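Local coordinates for glutathione S-transferase domain (Xanthobacter autotrophicus, PDB 4HZ2), which binds glutathione and, as a member of the glutathione S-transferase family, probably transfers it to electrophilic substrates, at residues V77-G82 with L93-G98; A38-L43 with T99-P104; I127-Y132 with A148-R153; H113-F118 with L158-Q163. All blocks are in the same frame, centred on the assembly; numbering follows the deposited sequence.

Overall arrangement
Contacts 1 and 2 belong to the N-terminal glutathione S-transferase domain; contacts 3 and 4 belong to the helical C-terminal domain. Contact 1 is nested in the chain loop closed by contact 2. Their centres are about 11 Å apart, and they touch where Phe95 meets Leu41 and Leu93 meets Leu102. Contacts 3 and 4 both join helix 107-137 to helix 144-165, with centres about 16 Å apart. Leu93 of contact 1 packs on His113 and Leu116 of contact 4, which bridges the domains. Contacts 1 and 4 also meet the second subunit. Phe118 of contact 4 and Val129 of contact 3 each have their side chain near a bound glutathione, at about 7 and about 8 Å.

Contact 1: V77-G82 with L93-G98; sequences VVLDDG and LHFAEG
Leu79 O accepts the backbone N-H of Gly82 at 2.8 Å, closing a type I beta turn. The turn joins strands 76-78 and 84-86, an antiparallel beta hairpin in the thioredoxin-like N-terminal domain. Gly82 has a phi of 92°. A side chain with these backbone angles would press on the carbonyl oxygen of Asp81. Helix 88-96 brings Phe95 against the hairpin. The contact is apolar, and the Phe95 ring carries it. Val77 and Phe95 reach toward each other from opposite directions. Val77 CG1 stops 4.0 Å from Phe95 CZ, in an oblique approach. The chi1 of Val77 is 174°, which sets CG1 anti to the backbone N and makes it the methyl nearer the Phe95 ring. Leu79 slides past Phe95 and puts its CD2 methyl at the ring edge, close to the ring plane, with Leu79 CD2 3.9 Å from Phe95 CZ. The same CZ therefore meets both aliphatic side chains. His46 makes an edge-to-face contact with the Phe95 ring, and Leu41 of helix 32-43 and Leu85 of strand 84-86 also touch Phe95. His94 precedes Phe95 and points toward the strand as well. Its ND1 is hydrogen-bonded to Thr110 of the second subunit. The His94 ring turns its edge to Phe95, with CD2 3.6 Å above the plane of the Phe95 ring, over its centre.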
loop_
_atom_site.group_PDB
_atom_site.type_symbol
_atom_site.label_atom_id
_atom_site.label_comp_id
_atom_site.label_asym_id
_atom_site.label_seq_id
_atom_site.Cartn_x
_atom_site.Cartn_y
_atom_site.Cartn_z
ATOM N N VAL B 77 -9.139 12.138 8.115
ATOM C CA VAL B 77 -10.265 12.170 9.039
ATOM C C VAL B 77 -9.779 12.805 10.348
ATOM O O VAL B 77 -8.797 12.356 10.928
ATOM C CB VAL B 77 -10.807 10.753 9.303
ATOM C CG1 VAL B 77 -11.885 10.763 10.394
ATOM C CG2 VAL B 77 -11.314 10.125 7.997
ATOM N N VAL B 78 -10.470 13.842 10.815
ATOM C CA VAL B 78 -10.081 14.485 12.056
ATOM C C VAL B 78 -11.158 14.226 13.107
ATOM O O VAL B 78 -12.332 14.523 12.887
ATOM C CB VAL B 78 -9.848 16.002 11.880
ATOM C CG1 VAL B 78 -9.397 16.610 13.203
ATOM C CG2 VAL B 78 -8.818 16.266 10.783
ATOM N N LEU B 79 -10.746 13.624 14.221
ATOM C CA LEU B 79 -11.655 13.205 15.301
ATOM C C LEU B 79 -12.027 14.410 16.149
ATOM O O LEU B 79 -11.362 15.449 16.077
ATOM C CB LEU B 79 -10.982 12.137 16.175
ATOM C CG LEU B 79 -10.342 10.946 15.463
ATOM C CD1 LEU B 79 -9.789 9.914 16.446
ATOM C CD2 LEU B 79 -11.369 10.316 14.530
ATOM N N ASP B 80 -13.069 14.280 16.966
ATOM C CA ASP B 80 -13.549 15.427 17.720
ATOM C C ASP B 80 -12.493 15.934 18.713
ATOM O O ASP B 80 -12.562 17.068 19.173
ATOM C CB ASP B 80 -14.867 15.116 18.431
ATOM C CG ASP B 80 -14.799 13.849 19.258
ATOM O OD1 ASP B 80 -13.704 13.249 19.352
ATOM O OD2 ASP B 80 -15.845 13.452 19.814
ATOM N N ASP B 81 -11.510 15.093 19.020
ATOM C CA ASP B 81 -10.406 15.490 19.886
ATOM C C ASP B 81 -9.198 16.080 19.141
ATOM O O ASP B 81 -8.164 16.345 19.745
ATOM C CB ASP B 81 -9.982 14.331 20.797
ATOM C CG ASP B 81 -9.138 13.284 20.089
ATOM O OD1 ASP B 81 -8.868 13.411 18.872
ATOM O OD2 ASP B 81 -8.742 12.321 20.774
ATOM N N GLY B 82 -9.335 16.301 17.839
ATOM C CA GLY B 82 -8.234 16.875 17.040
ATOM C C GLY B 82 -7.253 15.929 16.355
ATOM O O GLY B 82 -6.461 16.358 15.519
ATOM N N LEU B 93 -9.089 0.320 8.269
ATOM C CA LEU B 93 -8.672 -0.535 9.382
ATOM C C LEU B 93 -9.016 0.070 10.729
ATOM O O LEU B 93 -9.318 -0.649 11.665
ATOM C CB LEU B 93 -7.164 -0.827 9.305
ATOM C CG LEU B 93 -6.734 -1.819 8.216
ATOM C CD1 LEU B 93 -5.236 -1.651 7.947
ATOM C CD2 LEU B 93 -7.056 -3.235 8.698
ATOM N N HIS B 94 -8.977 1.388 10.827
ATOM C CA HIS B 94 -9.141 2.003 12.144
ATOM C C HIS B 94 -10.593 1.896 12.615
ATOM O O HIS B 94 -10.884 1.523 13.784
ATOM C CB HIS B 94 -8.746 3.490 12.065
ATOM C CG HIS B 94 -8.918 4.213 13.358
ATOM N ND1 HIS B 94 -7.950 4.201 14.340
ATOM C CD2 HIS B 94 -9.958 4.939 13.851
ATOM C CE1 HIS B 94 -8.373 4.919 15.375
ATOM N NE2 HIS B 94 -9.594 5.360 15.114
ATOM N N PHE B 95 -11.506 2.288 11.724
ATOM C CA PHE B 95 -12.940 2.264 12.046
ATOM C C PHE B 95 -13.626 0.907 11.947
ATOM O O PHE B 95 -14.668 0.704 12.559
ATOM C CB PHE B 95 -13.686 3.320 11.239
ATOM C CG PHE B 95 -13.288 4.713 11.622
ATOM C CD1 PHE B 95 -12.367 5.411 10.847
ATOM C CD2 PHE B 95 -13.763 5.290 12.809
ATOM C CE1 PHE B 95 -11.948 6.673 11.203
ATOM C CE2 PHE B 95 -13.346 6.572 13.178
ATOM C CZ PHE B 95 -12.452 7.275 12.350
ATOM N N ALA B 96 -13.058 -0.031 11.180
ATOM C CA ALA B 96 -13.686 -1.333 11.070
ATOM C C ALA B 96 -13.328 -2.250 12.229
ATOM O O ALA B 96 -13.985 -3.270 12.451
ATOM C CB ALA B 96 -13.328 -1.963 9.754
ATOM N N GLU B 97 -12.324 -1.850 13.011
ATOM C CA GLU B 97 -11.848 -2.653 14.127
ATOM C C GLU B 97 -12.999 -2.954 15.085
ATOM O O GLU B 97 -13.727 -2.037 15.499
ATOM C CB GLU B 97 -10.713 -1.899 14.835
ATOM C CG GLU B 97 -9.938 -2.683 15.867
ATOM C CD GLU B 97 -9.144 -3.832 15.266
ATOM O OE1 GLU B 97 -9.507 -4.982 15.574
ATOM O OE2 GLU B 97 -8.151 -3.591 14.504
ATOM N N GLY B 98 -13.176 -4.234 15.427
ATOM C CA GLY B 98 -14.248 -4.682 16.349
ATOM C C GLY B 98 -15.643 -4.752 15.728
ATOM O O GLY B 98 -16.644 -4.909 16.437
#

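Contact 2: A38-L43 with T99-P104; sequences AQILSL and TPWLPP
This is a CH-pi contact between Leu43, at the end of helix 32-43, and Trp101, in the loop that leads from helix 88-96 to helix 107-137. Leu43 CD1 lies over one face of the indole, 4.2 Å from the centroid of the six-membered ring. It is 26° off the ring normal and offset toward the rim, with Trp101 CZ2 its nearest atom at 3.8 Å. The two side chains cross at about a right angle. Leu43 CB also comes near Trp101 NE1. Ile40, one turn back, adds a looser touch of CD1 on Trp101 CB at 4.4 Å. Leu181 of helix 178-187 packs against Ile40, Leu43 and Trp101. The loop is shaped by a type I turn from Thr99 to Leu102. Thr99 OG1 accepts from Trp101 N at 3.0 Å, which is an ST turn, and OG1 is also hydrogen-bonded to Ala96 O. An alanine in place of Trp101 removes the indole, which would probably leave Leu43 CD1 without its CH-pi partner and open a gap beside Leu181. Trp101 thus ties the N-terminal domain to its linker into the helical domain, as expected of the two-domain glutathione S-transferase fold.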
loop_
_atom_site.group_PDB
_atom_site.type_symbol
_atom_site.label_atom_id
_atom_site.label_comp_id
_atom_site.label_asym_id
_atom_site.label_seq_id
_atom_site.Cartn_x
_atom_site.Cartn_y
_atom_site.Cartn_z
ATOM N N ALA B 38 -15.566 7.866 3.901
ATOM C CA ALA B 38 -16.975 8.168 4.162
ATOM C C ALA B 38 -17.785 6.877 4.339
ATOM O O ALA B 38 -18.661 6.779 5.232
ATOM C CB ALA B 38 -17.572 9.040 3.064
ATOM N N GLN B 39 -17.522 5.894 3.481
ATOM C CA GLN B 39 -18.305 4.682 3.514
ATOM C C GLN B 39 -18.118 3.898 4.808
ATOM O O GLN B 39 -19.103 3.404 5.382
ATOM C CB GLN B 39 -17.926 3.794 2.314
ATOM C CG GLN B 39 -18.747 2.521 2.183
ATOM C CD GLN B 39 -20.216 2.815 1.867
ATOM O OE1 GLN B 39 -20.623 2.978 0.688
ATOM N NE2 GLN B 39 -21.021 2.882 2.910
ATOM N N ILE B 40 -16.874 3.753 5.289
ATOM C CA ILE B 40 -16.700 3.007 6.543
ATOM C C ILE B 40 -17.237 3.799 7.748
ATOM O O ILE B 40 -17.758 3.208 8.691
ATOM C CB ILE B 40 -15.229 2.586 6.784
ATOM C CG1 ILE B 40 -15.144 1.505 7.847
ATOM C CG2 ILE B 40 -14.345 3.791 7.083
ATOM C CD1 ILE B 40 -15.844 0.215 7.456
ATOM N N LEU B 41 -17.116 5.123 7.726
ATOM C CA LEU B 41 -17.727 5.932 8.808
ATOM C C LEU B 41 -19.248 5.762 8.864
ATOM O O LEU B 41 -19.852 5.597 9.941
ATOM C CB LEU B 41 -17.352 7.410 8.675
ATOM C CG LEU B 41 -15.886 7.700 8.962
ATOM C CD1 LEU B 41 -15.579 9.181 8.816
ATOM C CD2 LEU B 41 -15.533 7.237 10.366
ATOM N N SER B 42 -19.880 5.776 7.701
ATOM C CA SER B 42 -21.324 5.618 7.666
ATOM C C SER B 42 -21.723 4.196 8.088
ATOM O O SER B 42 -22.685 4.033 8.852
ATOM C CB SER B 42 -21.914 6.016 6.297
ATOM O OG SER B 42 -21.627 5.070 5.280
ATOM N N LEU B 43 -20.981 3.180 7.628
ATOM C CA LEU B 43 -21.275 1.778 7.978
ATOM C C LEU B 43 -21.142 1.522 9.482
ATOM O O LEU B 43 -21.827 0.662 10.052
ATOM C CB LEU B 43 -20.357 0.808 7.208
ATOM C CG LEU B 43 -20.707 0.679 5.727
ATOM C CD1 LEU B 43 -19.578 -0.018 4.977
ATOM C CD2 LEU B 43 -22.023 -0.090 5.584
ATOM N N THR B 99 -15.711 -4.615 14.401
ATOM C CA THR B 99 -16.967 -4.774 13.653
ATOM C C THR B 99 -16.845 -5.987 12.711
ATOM O O THR B 99 -15.749 -6.476 12.466
ATOM C CB THR B 99 -17.309 -3.527 12.796
ATOM O OG1 THR B 99 -16.539 -3.525 11.568
ATOM C CG2 THR B 99 -17.054 -2.250 13.580
ATOM N N PRO B 100 -17.975 -6.481 12.189
ATOM C CA PRO B 100 -17.875 -7.605 11.252
ATOM C C PRO B 100 -17.148 -7.225 9.963
ATOM O O PRO B 100 -16.854 -8.112 9.131
ATOM C CB PRO B 100 -19.339 -7.954 10.941
ATOM C CG PRO B 100 -20.153 -7.323 12.036
ATOM C CD PRO B 100 -19.368 -6.161 12.573
ATOM N N TRP B 101 -16.836 -5.942 9.761
ATOM C CA TRP B 101 -16.097 -5.568 8.525
ATOM C C TRP B 101 -14.597 -5.907 8.618
ATOM O O TRP B 101 -13.869 -5.819 7.608
ATOM C CB TRP B 101 -16.263 -4.069 8.210
ATOM C CG TRP B 101 -17.631 -3.789 7.702
ATOM C CD1 TRP B 101 -18.729 -3.341 8.419
ATOM C CD2 TRP B 101 -18.085 -4.006 6.367
ATOM N NE1 TRP B 101 -19.820 -3.256 7.589
ATOM C CE2 TRP B 101 -19.455 -3.667 6.327
ATOM C CE3 TRP B 101 -17.454 -4.443 5.197
ATOM C CZ2 TRP B 101 -20.205 -3.745 5.157
ATOM C CZ3 TRP B 101 -18.198 -4.522 4.031
ATOM C CH2 TRP B 101 -19.562 -4.164 4.018
ATOM N N LEU B 102 -14.111 -6.234 9.828
ATOM C CA LEU B 102 -12.693 -6.563 9.990
ATOM C C LEU B 102 -12.510 -7.796 10.869
ATOM O O LEU B 102 -12.788 -7.738 12.078
ATOM C CB LEU B 102 -11.913 -5.398 10.593
ATOM C CG LEU B 102 -10.392 -5.574 10.650
ATOM C CD1 LEU B 102 -9.744 -5.789 9.263
ATOM C CD2 LEU B 102 -9.740 -4.385 11.331
ATOM N N PRO B 103 -12.055 -8.917 10.278
ATOM C CA PRO B 103 -11.817 -10.099 11.102
ATOM C C PRO B 103 -10.748 -9.822 12.157
ATOM O O PRO B 103 -9.891 -8.958 11.958
ATOM C CB PRO B 103 -11.288 -11.158 10.105
ATOM C CG PRO B 103 -11.668 -10.654 8.770
ATOM C CD PRO B 103 -11.798 -9.159 8.851
ATOM N N PRO B 104 -10.732 -10.623 13.223
ATOM C CA PRO B 104 -9.680 -10.506 14.219
ATOM C C PRO B 104 -8.356 -11.051 13.682
ATOM O O PRO B 104 -8.325 -11.739 12.644
ATOM C CB PRO B 104 -10.178 -11.406 15.350
ATOM C CG PRO B 104 -10.976 -12.474 14.639
ATOM C CD PRO B 104 -11.625 -11.770 13.468
#

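Contact 3: I127-Y132 with A148-R153; sequences IAVARY and ADCATR
Cys150 lays its CB against the methyl of Ala130, with the two CB atoms 4.1 Å apart. Both residues are small, and their backbones come close, the CA atoms of Ala130 and Cys150 being 6.4 Å apart. Helices 107-137 and 144-165 meet here with little side chain between them. Cys150 has its sulfur anti to the carbonyl carbon, with chi1 at -86°. This points SG toward Val129, whose CG1 is 4.4 Å from Cys150 SG. The sulfur therefore meets a methyl group across the contact, and no hydrogen bond joins the two segments. Leu147 and Arg146, earlier on helix 144-165, extend the packing onto Ala130 and Val129. Ala193 touches Ala130 from a loop.

Asp149 and Arg153 form a salt bridge one turn apart on helix 144-165. Arg153 NE donates to Asp149 OD1 at 3.2 Å, with an N-H...O angle of 142°. The carboxylate oxygen is met on its syn side, 23° out of the carboxylate plane. Tyr126 of helix 107-137 packs on both residues. Arg131 is buried, and its extended side chain forms a salt bridge to Glu192 and a hydrogen bond to Gly30 O of the N-terminal domain. Ala128 and Arg131 also pack on Tyr186, which lines the glutathione pocket. The side chain of Val129 is about 8 Å from a bound glutathione. The arrangement is a close helix pair of the all-helical C-terminal domain of the glutathione S-transferase fold.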
loop_
_atom_site.group_PDB
_atom_site.type_symbol
_atom_site.label_atom_id
_atom_site.label_comp_id
_atom_site.label_asym_id
_atom_site.label_seq_id
_atom_site.Cartn_x
_atom_site.Cartn_y
_atom_site.Cartn_z
ATOM N N ILE B 127 -5.898 1.966 -12.036
ATOM C CA ILE B 127 -7.347 2.163 -12.195
ATOM C C ILE B 127 -7.760 3.566 -11.761
ATOM O O ILE B 127 -8.423 4.289 -12.497
ATOM C CB ILE B 127 -8.173 1.127 -11.385
ATOM C CG1 ILE B 127 -7.720 -0.304 -11.708
ATOM C CG2 ILE B 127 -9.668 1.288 -11.650
ATOM C CD1 ILE B 127 -8.002 -0.733 -13.128
ATOM N N ALA B 128 -7.353 3.951 -10.562
ATOM C CA ALA B 128 -7.728 5.265 -10.071
ATOM C C ALA B 128 -7.077 6.335 -10.942
ATOM O O ALA B 128 -7.713 7.326 -11.315
ATOM C CB ALA B 128 -7.304 5.418 -8.631
ATOM N N VAL B 129 -5.804 6.141 -11.269
ATOM C CA VAL B 129 -5.082 7.121 -12.069
ATOM C C VAL B 129 -5.664 7.278 -13.483
ATOM O O VAL B 129 -5.863 8.406 -13.950
ATOM C CB VAL B 129 -3.574 6.817 -12.096
ATOM C CG1 VAL B 129 -2.840 7.758 -13.056
ATOM C CG2 VAL B 129 -3.016 6.916 -10.674
ATOM N N ALA B 130 -5.955 6.169 -14.165
ATOM C CA ALA B 130 -6.553 6.260 -15.502
ATOM C C ALA B 130 -7.916 6.966 -15.461
ATOM O O ALA B 130 -8.223 7.796 -16.317
ATOM C CB ALA B 130 -6.692 4.883 -16.147
ATOM N N ARG B 131 -8.734 6.637 -14.465
ATOM C CA ARG B 131 -10.024 7.337 -14.281
ATOM C C ARG B 131 -9.812 8.856 -14.073
ATOM O O ARG B 131 -10.529 9.692 -14.642
ATOM C CB ARG B 131 -10.835 6.729 -13.137
ATOM C CG ARG B 131 -11.994 7.606 -12.634
ATOM C CD ARG B 131 -12.826 6.758 -11.690
ATOM N NE ARG B 131 -13.989 7.385 -11.062
ATOM C CZ ARG B 131 -13.946 8.088 -9.935
ATOM N NH1 ARG B 131 -12.760 8.331 -9.362
ATOM N NH2 ARG B 131 -15.079 8.562 -9.389
ATOM N N TYR B 132 -8.810 9.201 -13.266
ATOM C CA TYR B 132 -8.482 10.589 -13.008
ATOM C C TYR B 132 -8.067 11.333 -14.286
ATOM O O TYR B 132 -8.606 12.392 -14.630
ATOM C CB TYR B 132 -7.389 10.667 -11.954
ATOM C CG TYR B 132 -7.056 12.077 -11.546
ATOM C CD1 TYR B 132 -7.920 12.803 -10.734
ATOM C CD2 TYR B 132 -5.894 12.689 -11.981
ATOM C CE1 TYR B 132 -7.620 14.099 -10.359
ATOM C CE2 TYR B 132 -5.590 13.984 -11.621
ATOM C CZ TYR B 132 -6.455 14.682 -10.808
ATOM O OH TYR B 132 -6.149 15.967 -10.444
ATOM N N ALA B 148 -1.188 3.820 -21.536
ATOM C CA ALA B 148 -1.067 2.485 -22.118
ATOM C C ALA B 148 -0.578 1.511 -21.051
ATOM O O ALA B 148 -1.046 0.369 -20.956
ATOM C CB ALA B 148 -0.112 2.502 -23.303
ATOM N N ASP B 149 0.369 1.975 -20.243
ATOM C CA ASP B 149 0.861 1.203 -19.124
ATOM C C ASP B 149 -0.268 0.923 -18.135
ATOM O O ASP B 149 -0.407 -0.202 -17.641
ATOM C CB ASP B 149 1.977 1.972 -18.429
ATOM C CG ASP B 149 2.705 1.130 -17.398
ATOM O OD1 ASP B 149 3.326 0.114 -17.787
ATOM O OD2 ASP B 149 2.648 1.483 -16.196
ATOM N N CYS B 150 -1.077 1.948 -17.855
ATOM C CA CYS B 150 -2.243 1.793 -16.981
ATOM C C CYS B 150 -3.203 0.760 -17.493
ATOM O O CYS B 150 -3.733 -0.038 -16.725
ATOM C CB CYS B 150 -3.021 3.093 -16.863
ATOM S SG CYS B 150 -2.382 4.167 -15.576
ATOM N N ALA B 151 -3.465 0.803 -18.791
ATOM C CA ALA B 151 -4.414 -0.123 -19.370
ATOM C C ALA B 151 -3.909 -1.545 -19.161
ATOM O O ALA B 151 -4.656 -2.427 -18.738
ATOM C CB ALA B 151 -4.634 0.186 -20.839
ATOM N N THR B 152 -2.634 -1.769 -19.441
ATOM C CA THR B 152 -2.046 -3.104 -19.289
ATOM C C THR B 152 -2.012 -3.565 -17.830
ATOM O O THR B 152 -2.471 -4.669 -17.490
ATOM C CB THR B 152 -0.629 -3.126 -19.912
ATOM O OG1 THR B 152 -0.725 -2.744 -21.304
ATOM C CG2 THR B 152 -0.003 -4.512 -19.783
ATOM N N ARG B 153 -1.556 -2.684 -16.936
ATOM C CA ARG B 153 -1.357 -3.113 -15.557
ATOM C C ARG B 153 -2.681 -3.137 -14.791
ATOM O O ARG B 153 -2.883 -3.985 -13.906
ATOM C CB ARG B 153 -0.301 -2.246 -14.868
ATOM C CG ARG B 153 1.093 -2.423 -15.484
ATOM C CD ARG B 153 2.073 -1.524 -14.747
ATOM N NE ARG B 153 3.445 -1.723 -15.192
ATOM C CZ ARG B 153 4.223 -2.728 -14.800
ATOM N NH1 ARG B 153 3.774 -3.640 -13.939
ATOM N NH2 ARG B 153 5.459 -2.821 -15.272
#

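Contact 4: H113-F118 with L158-Q163; sequences HEWLFF and LDVMEQ
A chi1 of 165° swings the Phe118 ring out toward helix 144-165. Val160 answers with CG1 anti to N, at 166°, and that methyl faces back to helix 107-137. Phe118 and Val160 slide past each other in opposite directions. Phe118 CZ is 4.0 Å from Val160 CB, and Phe118 CE1 is the same distance from Val160 CG1. The approach to the ring is oblique. Another ring atom of Phe118, CE2, meets Met161 CG at 4.1 Å. Met161 is bent at its last torsion and packs on Val203 and Trp206 of helix 201-211. Trp115 comes in beside Phe118, with Phe118 CD2 at its ring edge and in its plane. Trp115 CZ3 lies 4.0 Å from Val160 CG1, so that one methyl touches both aromatic side chains.

These helices run antiparallel in the all-helical C-terminal domain of the glutathione S-transferase fold. The axes of the two segments approach to 12.7 Å, with an angle of 157° between their directions. The aromatic rings of Trp115 and Phe118 span much of that separation. A serine in place of Phe118 would probably open a gap between Val160, Met161 and Trp115, and the Trp115 ring would be likely to lose support at its edge. The side chain of Phe118 is about 7 Å from a bound glutathione.

The same turn of helix 107-137 also builds the dimer interface. Phe117 stacks on Phe117 of the second subunit. Arg86 of that subunit makes a cation-pi contact with Trp115 and a salt bridge to Glu114 OE1, which also pairs with Arg111 NH1 of its own chain.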
loop_
_atom_site.group_PDB
_atom_site.type_symbol
_atom_site.label_atom_id
_atom_site.label_comp_id
_atom_site.label_asym_id
_atom_site.label_seq_id
_atom_site.Cartn_x
_atom_site.Cartn_y
_atom_site.Cartn_z
ATOM N N HIS B 113 -5.383 -7.890 4.906
ATOM C CA HIS B 113 -4.184 -7.063 4.703
ATOM C C HIS B 113 -3.614 -7.239 3.318
ATOM O O HIS B 113 -3.219 -6.255 2.691
ATOM C CB HIS B 113 -3.093 -7.375 5.737
ATOM C CG HIS B 113 -3.490 -7.038 7.136
ATOM N ND1 HIS B 113 -3.015 -7.729 8.227
ATOM C CD2 HIS B 113 -4.263 -6.027 7.636
ATOM C CE1 HIS B 113 -3.503 -7.187 9.338
ATOM N NE2 HIS B 113 -4.275 -6.169 9.007
ATOM N N GLU B 114 -3.523 -8.494 2.864
ATOM C CA GLU B 114 -2.957 -8.772 1.528
ATOM C C GLU B 114 -3.701 -8.020 0.434
ATOM O O GLU B 114 -3.084 -7.387 -0.427
ATOM C CB GLU B 114 -2.945 -10.274 1.239
ATOM C CG GLU B 114 -2.020 -11.039 2.152
ATOM C CD GLU B 114 -2.107 -12.530 1.913
ATOM O OE1 GLU B 114 -3.087 -12.947 1.239
ATOM O OE2 GLU B 114 -1.229 -13.280 2.410
ATOM N N TRP B 115 -5.029 -8.076 0.466
ATOM C CA TRP B 115 -5.803 -7.346 -0.534
ATOM C C TRP B 115 -5.614 -5.826 -0.404
ATOM O O TRP B 115 -5.622 -5.114 -1.420
ATOM C CB TRP B 115 -7.297 -7.704 -0.470
ATOM C CG TRP B 115 -7.595 -9.054 -0.948
ATOM C CD1 TRP B 115 -8.157 -10.090 -0.230
ATOM C CD2 TRP B 115 -7.468 -9.528 -2.304
ATOM N NE1 TRP B 115 -8.317 -11.203 -1.053
ATOM C CE2 TRP B 115 -7.951 -10.857 -2.330
ATOM C CE3 TRP B 115 -7.008 -8.951 -3.497
ATOM C CZ2 TRP B 115 -7.916 -11.642 -3.488
ATOM C CZ3 TRP B 115 -7.004 -9.736 -4.678
ATOM C CH2 TRP B 115 -7.468 -11.067 -4.649
ATOM N N LEU B 116 -5.472 -5.319 0.824
ATOM C CA LEU B 116 -5.296 -3.869 0.966
ATOM C C LEU B 116 -3.957 -3.413 0.382
ATOM O O LEU B 116 -3.887 -2.318 -0.202
ATOM C CB LEU B 116 -5.367 -3.447 2.452
ATOM C CG LEU B 116 -6.675 -3.728 3.194
ATOM C CD1 LEU B 116 -6.563 -3.276 4.642
ATOM C CD2 LEU B 116 -7.849 -3.004 2.514
ATOM N N PHE B 117 -2.881 -4.200 0.559
ATOM C CA PHE B 117 -1.610 -3.798 -0.026
ATOM C C PHE B 117 -1.591 -4.018 -1.540
ATOM O O PHE B 117 -1.041 -3.193 -2.298
ATOM C CB PHE B 117 -0.401 -4.441 0.700
ATOM C CG PHE B 117 -0.220 -3.911 2.077
ATOM C CD1 PHE B 117 0.221 -2.606 2.277
ATOM C CD2 PHE B 117 -0.536 -4.695 3.159
ATOM C CE1 PHE B 117 0.363 -2.073 3.570
ATOM C CE2 PHE B 117 -0.421 -4.191 4.464
ATOM C CZ PHE B 117 0.043 -2.874 4.668
ATOM N N PHE B 118 -2.213 -5.116 -1.983
ATOM C CA PHE B 118 -2.448 -5.286 -3.418
ATOM C C PHE B 118 -3.166 -4.081 -4.004
ATOM O O PHE B 118 -2.786 -3.550 -5.068
ATOM C CB PHE B 118 -3.220 -6.591 -3.708
ATOM C CG PHE B 118 -3.801 -6.668 -5.093
ATOM C CD1 PHE B 118 -3.034 -7.138 -6.167
ATOM C CD2 PHE B 118 -5.147 -6.342 -5.320
ATOM C CE1 PHE B 118 -3.600 -7.232 -7.437
ATOM C CE2 PHE B 118 -5.711 -6.436 -6.585
ATOM C CZ PHE B 118 -4.935 -6.910 -7.643
ATOM N N LEU B 158 -7.201 -6.536 -12.549
ATOM C CA LEU B 158 -8.552 -7.075 -12.692
ATOM C C LEU B 158 -8.489 -8.610 -12.920
ATOM O O LEU B 158 -9.348 -9.355 -12.422
ATOM C CB LEU B 158 -9.360 -6.349 -13.792
ATOM C CG LEU B 158 -9.696 -4.883 -13.489
ATOM C CD1 LEU B 158 -10.251 -4.150 -14.708
ATOM C CD2 LEU B 158 -10.679 -4.794 -12.319
ATOM N N ASP B 159 -7.467 -9.071 -13.649
ATOM C CA ASP B 159 -7.312 -10.517 -13.875
ATOM C C ASP B 159 -7.113 -11.265 -12.537
ATOM O O ASP B 159 -7.630 -12.373 -12.343
ATOM C CB ASP B 159 -6.104 -10.822 -14.774
ATOM C CG ASP B 159 -6.315 -10.440 -16.217
ATOM O OD1 ASP B 159 -7.487 -10.349 -16.666
ATOM O OD2 ASP B 159 -5.273 -10.304 -16.921
ATOM N N VAL B 160 -6.370 -10.647 -11.612
ATOM C CA VAL B 160 -6.111 -11.250 -10.299
ATOM C C VAL B 160 -7.458 -11.341 -9.547
ATOM O O VAL B 160 -7.815 -12.358 -8.960
ATOM C CB VAL B 160 -5.088 -10.426 -9.470
ATOM C CG1 VAL B 160 -5.082 -10.868 -8.008
ATOM C CG2 VAL B 160 -3.682 -10.539 -10.047
ATOM N N MET B 161 -8.215 -10.255 -9.580
ATOM C CA MET B 161 -9.507 -10.229 -8.885
ATOM C C MET B 161 -10.445 -11.261 -9.500
ATOM O O MET B 161 -11.138 -11.969 -8.798
ATOM C CB MET B 161 -10.101 -8.827 -8.977
ATOM C CG MET B 161 -9.280 -7.827 -8.181
ATOM S SD MET B 161 -9.972 -6.175 -8.370
ATOM C CE MET B 161 -11.587 -6.402 -7.577
ATOM N N GLU B 162 -10.453 -11.337 -10.822
ATOM C CA GLU B 162 -11.321 -12.290 -11.542
ATOM C C GLU B 162 -11.012 -13.732 -11.155
ATOM O O GLU B 162 -11.930 -14.542 -10.941
ATOM C CB GLU B 162 -11.201 -12.089 -13.062
ATOM C CG GLU B 162 -11.996 -13.099 -13.907
ATOM C CD GLU B 162 -13.462 -12.696 -13.982
ATOM O OE1 GLU B 162 -13.796 -11.586 -13.500
ATOM O OE2 GLU B 162 -14.289 -13.454 -14.518
ATOM N N GLN B 163 -9.729 -14.051 -11.062
ATOM C CA GLN B 163 -9.287 -15.411 -10.760
ATOM C C GLN B 163 -9.825 -15.815 -9.375
ATOM O O GLN B 163 -10.273 -16.940 -9.153
ATOM C CB GLN B 163 -7.747 -15.436 -10.766
ATOM C CG GLN B 163 -7.083 -16.796 -10.789
ATOM C CD GLN B 163 -7.047 -17.445 -9.415
ATOM O OE1 GLN B 163 -7.002 -16.771 -8.378
ATOM N NE2 GLN B 163 -7.071 -18.760 -9.401
#